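Fiber protein 2 (Fowl adenovirus 1, PDB 2VTW) probably forms spikes at the capsid vertices, with the trimeric C-terminal head of this short fibre attaching the virion to a host receptor. Local coordinates at residues A106-P109 with I110-V114. Residues are numbered along the deposited sequence; the frame is centred on the assembly and turned at random.
Sequences ARNP and ISPPV
A type I beta turn from Asn108 to Ser111 bends the loop between strands 92-94 and 115-116 of the fibre head. Its corner residues, Pro109 and Ile110, have the backbone angles of that class. The turn is closed by Ser111 N donating to Asn108 O at 3.0 Å. A second, weak bond runs within the turn from Ile110 N to Asn108 OD1 (3.4 Å), long but nearly straight, with 162° at the hydrogen. With this side-chain acceptor at its first position, the bend also has the form of an Asx turn. With CG anti to the backbone N (chi1 -172°) and beside the carbonyl carbon, the Asn108 carboxamide reaches forward to Ile110. Asn108 OD1 also lies 3.5 Å from Ile110 CG1, while ND2 meets the CG-CD edge of Pro112. ND2 gives its hydrogen bond to Val153 O, tying the turn to strand 147-157, on which Pro112 also packs through Gln152 and Pro155. A second subunit of the trimer closes over the bend: its Tyr49 packs on Asn108 and Pro109, and its Ile137 on Ile110, placing the turn at the subunit interface. At that edge of the proline ring, Asn108 ND2 is 3.7 Å from both Pro112 CG and Pro112 CD.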
ATOM      1  N   ALA A 106      -1.042   0.921 -17.434  1.00 17.47           N
ATOM      2  CA  ALA A 106      -0.579  -0.096 -18.372  1.00 16.99           C
ATOM      3  C   ALA A 106      -1.581  -1.217 -18.507  1.00 16.55           C
ATOM      4  O   ALA A 106      -2.380  -1.475 -17.611  1.00 17.66           O
ATOM      5  CB  ALA A 106       0.836  -0.639 -17.961  1.00 16.13           C
ATOM      6  N   ARG A 107      -1.555  -1.891 -19.647  1.00 17.23           N
ATOM      7  CA  ARG A 107      -2.361  -3.080 -19.870  1.00 17.53           C
ATOM      8  C   ARG A 107      -2.047  -4.016 -18.721  1.00 16.20           C
ATOM      9  O   ARG A 107      -0.889  -4.153 -18.362  1.00 15.27           O
ATOM     10  CB  ARG A 107      -1.943  -3.747 -21.195  1.00 17.89           C
ATOM     11  CG  ARG A 107      -2.850  -4.881 -21.735  1.00 20.18           C
ATOM     12  CD  ARG A 107      -2.089  -5.802 -22.788  1.00 23.77           C
ATOM     13  NE  ARG A 107      -1.786  -7.145 -22.222  1.00 30.33           N
ATOM     14  CZ  ARG A 107      -0.602  -7.762 -22.228  1.00 30.28           C
ATOM     15  NH1 ARG A 107       0.471  -7.226 -22.794  1.00 34.91           N
ATOM     16  NH2 ARG A 107      -0.487  -8.955 -21.675  1.00 33.35           N
ATOM     17  N   ASN A 108      -3.074  -4.648 -18.189  1.00 15.67           N
ATOM     18  CA  ASN A 108      -2.953  -5.611 -17.104  1.00 15.96           C
ATOM     19  C   ASN A 108      -2.682  -7.021 -17.662  1.00 15.56           C
ATOM     20  O   ASN A 108      -3.578  -7.672 -18.210  1.00 15.67           O
ATOM     21  CB  ASN A 108      -4.233  -5.575 -16.265  1.00 14.78           C
ATOM     22  CG  ASN A 108      -4.129  -6.411 -15.009  1.00 15.10           C
ATOM     23  OD1 ASN A 108      -3.101  -7.057 -14.766  1.00 12.28           O
ATOM     24  ND2 ASN A 108      -5.176  -6.391 -14.195  1.00 10.38           N
ATOM     25  N   PRO A 109      -1.457  -7.511 -17.505  1.00 15.85           N
ATOM     26  CA  PRO A 109      -1.114  -8.790 -18.114  1.00 16.34           C
ATOM     27  C   PRO A 109      -1.730 -10.057 -17.489  1.00 16.92           C
ATOM     28  O   PRO A 109      -1.651 -11.124 -18.083  1.00 16.74           O
ATOM     29  CB  PRO A 109       0.397  -8.809 -18.012  1.00 16.44           C
ATOM     30  CG  PRO A 109       0.686  -8.044 -16.806  1.00 16.12           C
ATOM     31  CD  PRO A 109      -0.325  -6.955 -16.759  1.00 15.97           C
ATOM     32  N   ILE A 110      -2.384  -9.951 -16.336  1.00 16.57           N
ATOM     33  CA  ILE A 110      -3.097 -11.101 -15.812  1.00 17.16           C
ATOM     34  C   ILE A 110      -4.424 -11.296 -16.562  1.00 17.75           C
ATOM     35  O   ILE A 110      -5.049 -12.338 -16.430  1.00 17.63           O
ATOM     36  CB  ILE A 110      -3.282 -11.039 -14.259  1.00 16.96           C
ATOM     37  CG1 ILE A 110      -4.426 -10.119 -13.863  1.00 17.42           C
ATOM     38  CG2 ILE A 110      -1.949 -10.629 -13.564  1.00 15.55           C
ATOM     39  CD1 ILE A 110      -4.784 -10.175 -12.379  1.00 16.80           C
ATOM     40  N   SER A 111      -4.812 -10.313 -17.388  1.00 19.02           N
ATOM     41  CA  SER A 111      -5.932 -10.458 -18.368  1.00 18.57           C
ATOM     42  C   SER A 111      -7.256 -10.731 -17.695  1.00 18.56           C
ATOM     43  O   SER A 111      -7.866 -11.775 -17.915  1.00 18.85           O
ATOM     44  CB  SER A 111      -5.650 -11.536 -19.424  1.00 18.94           C
ATOM     45  OG  SER A 111      -4.525 -11.181 -20.211  1.00 20.26           O
ATOM     46  N   PRO A 112      -7.710  -9.783 -16.872  1.00 19.10           N
ATOM     47  CA  PRO A 112      -9.006  -9.926 -16.199  1.00 20.33           C
ATOM     48  C   PRO A 112     -10.170  -9.857 -17.208  1.00 21.30           C
ATOM     49  O   PRO A 112      -9.955  -9.455 -18.337  1.00 21.45           O
ATOM     50  CB  PRO A 112      -9.058  -8.726 -15.282  1.00 19.48           C
ATOM     51  CG  PRO A 112      -8.111  -7.731 -15.905  1.00 20.29           C
ATOM     52  CD  PRO A 112      -7.039  -8.521 -16.547  1.00 18.35           C
ATOM     53  N   PRO A 113     -11.381 -10.274 -16.805  1.00 22.43           N
ATOM     54  CA  PRO A 113     -12.548 -10.126 -17.711  1.00 22.75           C
ATOM     55  C   PRO A 113     -12.800  -8.698 -18.238  1.00 22.72           C
ATOM     56  O   PRO A 113     -12.647  -7.718 -17.506  1.00 22.38           O
ATOM     57  CB  PRO A 113     -13.713 -10.620 -16.855  1.00 22.55           C
ATOM     58  CG  PRO A 113     -13.076 -11.618 -15.938  1.00 23.54           C
ATOM     59  CD  PRO A 113     -11.759 -10.962 -15.557  1.00 22.08           C
ATOM     60  N   VAL A 114     -13.116  -8.593 -19.528  1.00 23.04           N
ATOM     61  CA  VAL A 114     -13.422  -7.301 -20.138  1.00 23.93           C
ATOM     62  C   VAL A 114     -14.720  -6.763 -19.545  1.00 24.05           C
ATOM     63  O   VAL A 114     -15.660  -7.528 -19.293  1.00 24.82           O
ATOM     64  CB  VAL A 114     -13.532  -7.400 -21.715  1.00 24.31           C
ATOM     65  CG1 VAL A 114     -14.302  -8.608 -22.091  1.00 26.21           C
ATOM     66  CG2 VAL A 114     -14.214  -6.156 -22.313  1.00 22.77           C
TER